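Local coordinates for rhusiopathiae surface protein B (PDB 3V10) that probably binds collagen as a cell-wall-anchored surface adhesin, of which this chain is the collagen-binding region, at residues Asp202-Leu210 / Lys273-Ser281. Numbering follows the deposited sequence.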
loop_
_atom_site.group_PDB
_atom_site.type_symbol
_atom_site.label_atom_id
_atom_site.label_comp_id
_atom_site.label_asym_id
_atom_site.label_seq_id
_atom_site.Cartn_x
_atom_site.Cartn_y
_atom_site.Cartn_z
ATOM N N ASP A 202 -18.371 -3.397 -10.242
ATOM C CA ASP A 202 -17.310 -2.795 -9.451
ATOM C C ASP A 202 -17.122 -1.333 -9.823
ATOM O O ASP A 202 -16.925 -1.001 -10.988
ATOM C CB ASP A 202 -16.004 -3.562 -9.678
ATOM C CG ASP A 202 -14.868 -3.039 -8.822
ATOM O OD1 ASP A 202 -14.624 -1.815 -8.835
ATOM O OD2 ASP A 202 -14.213 -3.852 -8.144
ATOM N N THR A 203 -17.186 -0.459 -8.825
ATOM C CA THR A 203 -17.007 0.965 -9.065
ATOM C C THR A 203 -15.731 1.451 -8.403
ATOM O O THR A 203 -15.646 1.527 -7.179
ATOM C CB THR A 203 -18.185 1.787 -8.521
ATOM O OG1 THR A 203 -19.389 1.422 -9.212
ATOM C CG2 THR A 203 -17.923 3.272 -8.741
ATOM N N ILE A 204 -14.733 1.777 -9.218
ATOM C CA ILE A 204 -13.463 2.264 -8.693
ATOM C C ILE A 204 -13.684 3.669 -8.160
ATOM O O ILE A 204 -14.261 4.518 -8.844
ATOM C CB ILE A 204 -12.386 2.277 -9.794
ATOM C CG1 ILE A 204 -12.139 0.847 -10.273
ATOM C CG2 ILE A 204 -11.091 2.903 -9.270
ATOM C CD1 ILE A 204 -11.369 0.762 -11.576
ATOM N N GLY A 205 -13.224 3.908 -6.935
ATOM C CA GLY A 205 -13.408 5.206 -6.310
ATOM C C GLY A 205 -12.672 6.382 -6.920
ATOM O O GLY A 205 -11.952 6.252 -7.909
ATOM N N GLU A 206 -12.854 7.551 -6.315
ATOM C CA GLU A 206 -12.207 8.764 -6.799
ATOM C C GLU A 206 -10.706 8.738 -6.514
ATOM O O GLU A 206 -10.251 8.059 -5.597
ATOM C CB GLU A 206 -12.844 9.992 -6.136
ATOM C CG GLU A 206 -13.326 9.729 -4.716
ATOM C CD GLU A 206 -13.454 10.993 -3.881
ATOM O OE1 GLU A 206 -12.753 11.979 -4.180
ATOM O OE2 GLU A 206 -14.237 10.994 -2.907
ATOM N N GLY A 207 -9.933 9.456 -7.323
ATOM C CA GLY A 207 -8.497 9.516 -7.105
ATOM C C GLY A 207 -7.636 8.542 -7.883
ATOM O O GLY A 207 -6.425 8.731 -7.987
ATOM N N HIS A 208 -8.236 7.479 -8.403
ATOM C CA HIS A 208 -7.476 6.520 -9.189
ATOM C C HIS A 208 -8.321 5.959 -10.322
ATOM O O HIS A 208 -9.544 6.039 -10.284
ATOM C CB HIS A 208 -6.910 5.389 -8.313
ATOM C CG HIS A 208 -7.940 4.636 -7.524
ATOM N ND1 HIS A 208 -7.903 3.264 -7.387
ATOM C CD2 HIS A 208 -9.000 5.058 -6.794
ATOM C CE1 HIS A 208 -8.898 2.875 -6.609
ATOM N NE2 HIS A 208 -9.578 3.944 -6.235
ATOM N N LYS A 209 -7.657 5.425 -11.341
ATOM C CA LYS A 209 -8.349 4.866 -12.500
ATOM C C LYS A 209 -7.739 3.536 -12.898
ATOM O O LYS A 209 -6.565 3.268 -12.629
ATOM C CB LYS A 209 -8.251 5.804 -13.709
ATOM C CG LYS A 209 -8.686 7.233 -13.483
ATOM C CD LYS A 209 -8.912 7.938 -14.818
ATOM C CE LYS A 209 -8.943 9.449 -14.649
ATOM N NZ LYS A 209 -9.789 9.847 -13.493
ATOM N N LEU A 210 -8.536 2.715 -13.569
ATOM C CA LEU A 210 -8.078 1.417 -14.030
ATOM C C LEU A 210 -6.958 1.588 -15.056
ATOM O O LEU A 210 -6.994 2.495 -15.895
ATOM C CB LEU A 210 -9.254 0.637 -14.645
ATOM C CG LEU A 210 -9.002 -0.823 -15.045
ATOM C CD1 LEU A 210 -10.254 -1.662 -14.783
ATOM C CD2 LEU A 210 -8.588 -0.891 -16.507
ATOM N N LYS A 273 -2.802 13.337 -3.193
ATOM C CA LYS A 273 -3.094 13.676 -1.806
ATOM C C LYS A 273 -4.328 13.052 -1.156
ATOM O O LYS A 273 -4.627 13.329 0.008
ATOM C CB LYS A 273 -3.157 15.202 -1.664
ATOM C CG LYS A 273 -1.830 15.890 -1.912
ATOM C CD LYS A 273 -0.819 15.531 -0.825
ATOM C CE LYS A 273 0.470 16.328 -0.966
ATOM N NZ LYS A 273 1.189 16.012 -2.233
ATOM N N LEU A 274 -5.052 12.216 -1.888
ATOM C CA LEU A 274 -6.240 11.581 -1.319
ATOM C C LEU A 274 -5.808 10.620 -0.212
ATOM O O LEU A 274 -4.909 9.802 -0.415
ATOM C CB LEU A 274 -7.007 10.828 -2.413
ATOM C CG LEU A 274 -8.483 10.534 -2.144
ATOM C CD1 LEU A 274 -9.252 11.834 -1.981
ATOM C CD2 LEU A 274 -9.047 9.734 -3.302
ATOM N N GLU A 275 -6.441 10.719 0.952
ATOM C CA GLU A 275 -6.096 9.868 2.078
ATOM C C GLU A 275 -6.279 8.361 1.851
ATOM O O GLU A 275 -5.493 7.560 2.349
ATOM C CB GLU A 275 -6.889 10.329 3.285
ATOM C CG GLU A 275 -6.760 11.828 3.527
ATOM C CD GLU A 275 -6.191 12.160 4.914
ATOM O OE1 GLU A 275 -5.615 13.264 5.126
ATOM O OE2 GLU A 275 -6.330 11.305 5.814
ATOM N N ASN A 276 -7.314 7.984 1.105
ATOM C CA ASN A 276 -7.562 6.567 0.805
ATOM C C ASN A 276 -8.043 6.395 -0.634
ATOM O O ASN A 276 -8.723 7.265 -1.168
ATOM C CB ASN A 276 -8.624 5.964 1.739
ATOM C CG ASN A 276 -8.319 6.186 3.203
ATOM O OD1 ASN A 276 -8.816 7.133 3.812
ATOM N ND2 ASN A 276 -7.494 5.321 3.773
ATOM N N TYR A 277 -7.678 5.278 -1.257
ATOM C CA TYR A 277 -8.108 4.978 -2.624
ATOM C C TYR A 277 -9.092 3.833 -2.470
ATOM O O TYR A 277 -8.703 2.707 -2.173
ATOM C CB TYR A 277 -6.914 4.562 -3.481
ATOM C CG TYR A 277 -5.923 5.689 -3.661
ATOM C CD1 TYR A 277 -6.205 6.766 -4.503
ATOM C CD2 TYR A 277 -4.732 5.713 -2.939
ATOM C CE1 TYR A 277 -5.325 7.843 -4.618
ATOM C CE2 TYR A 277 -3.851 6.782 -3.042
ATOM C CZ TYR A 277 -4.148 7.841 -3.878
ATOM O OH TYR A 277 -3.260 8.893 -3.963
ATOM N N LYS A 278 -10.371 4.136 -2.665
ATOM C CA LYS A 278 -11.422 3.146 -2.474
ATOM C C LYS A 278 -11.916 2.425 -3.716
ATOM O O LYS A 278 -11.684 2.848 -4.843
ATOM C CB LYS A 278 -12.629 3.804 -1.799
ATOM C CG LYS A 278 -12.295 4.608 -0.553
ATOM C CD LYS A 278 -13.550 5.227 0.051
ATOM C CE LYS A 278 -13.210 6.106 1.248
ATOM N NZ LYS A 278 -12.403 7.286 0.853
ATOM N N ASN A 279 -12.623 1.326 -3.470
ATOM C CA ASN A 279 -13.222 0.525 -4.519
ATOM C C ASN A 279 -14.417 -0.162 -3.874
ATOM O O ASN A 279 -14.290 -0.774 -2.813
ATOM C CB ASN A 279 -12.239 -0.521 -5.042
ATOM C CG ASN A 279 -12.789 -1.289 -6.224
ATOM O OD1 ASN A 279 -13.273 -0.702 -7.190
ATOM N ND2 ASN A 279 -12.715 -2.608 -6.155
ATOM N N SER A 280 -15.578 -0.046 -4.500
ATOM C CA SER A 280 -16.772 -0.674 -3.958
ATOM C C SER A 280 -17.366 -1.548 -5.049
ATOM O O SER A 280 -17.177 -1.275 -6.230
ATOM C CB SER A 280 -17.780 0.386 -3.505
ATOM O OG SER A 280 -18.251 1.173 -4.586
ATOM N N SER A 281 -18.053 -2.611 -4.659
ATOM C CA SER A 281 -18.662 -3.495 -5.646
ATOM C C SER A 281 -19.937 -4.120 -5.105
ATOM O O SER A 281 -20.143 -4.183 -3.889
ATOM C CB SER A 281 -17.675 -4.595 -6.066
ATOM O OG SER A 281 -17.410 -5.508 -5.007
HETATM O O HOH W 1 -16.879 3.391 -5.305
HETATM O O HOH W 2 -11.148 6.712 -3.591
#
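The imidazole of His-208 lies between Tyr-277 CB, 3.9 Å from the ring centroid and almost on its normal, and Ile-204 CG2, which sits off-centre over the opposite face. Beyond that CH-pi contact the Tyr-277 ring turns its edge toward the same His-208 face, a T-shaped pair with planes 68° apart. At the rim of the imidazole, His-208 NE2 donates to Lys-278 O (2.8 Å), the acceptor lying close to the ring plane. Gly-205 N reaches this carbonyl from the opposite side of its plane, also at 2.8 Å, so two donors hold Lys-278 O where the 202-204 and 276-281 strands part. With CG between the backbone N and carbonyl carbon (chi1 56°), the His-208 ring comes back against Ile-204, with Glu-206 O of the type II turn Gly-205 to His-208 at its edge. Leu-274 packs its CD2 on the backbone of Glu-206 and Gly-207, and a water links Glu-206 O to Lys-278 N. Further along, the strands pair antiparallel: Thr-203 N to Ser-280 O (2.7 Å) and Ser-280 N to Thr-203 O (3.1 Å). A second water joins Thr-203 O to Ser-280 OG. On the face shared with Ile-204, the Asp-202 carboxylate and Asn-279 amide lie nearly coplanar; Tyr-265 OH is hydrogen-bonded to Asp-202 OD2. Both segments belong to the collagen-binding domain, an Ig-like sandwich. The turn carries the chain from strand 198-204, paired with 276-286, into 208-221 of the other sheet, where Thr-267 OG1 of strand 260-269 is hydrogen-bonded to His-208 ND1 and Met-181 of strand 180-187 touches the side chains of both His-208 and Tyr-277.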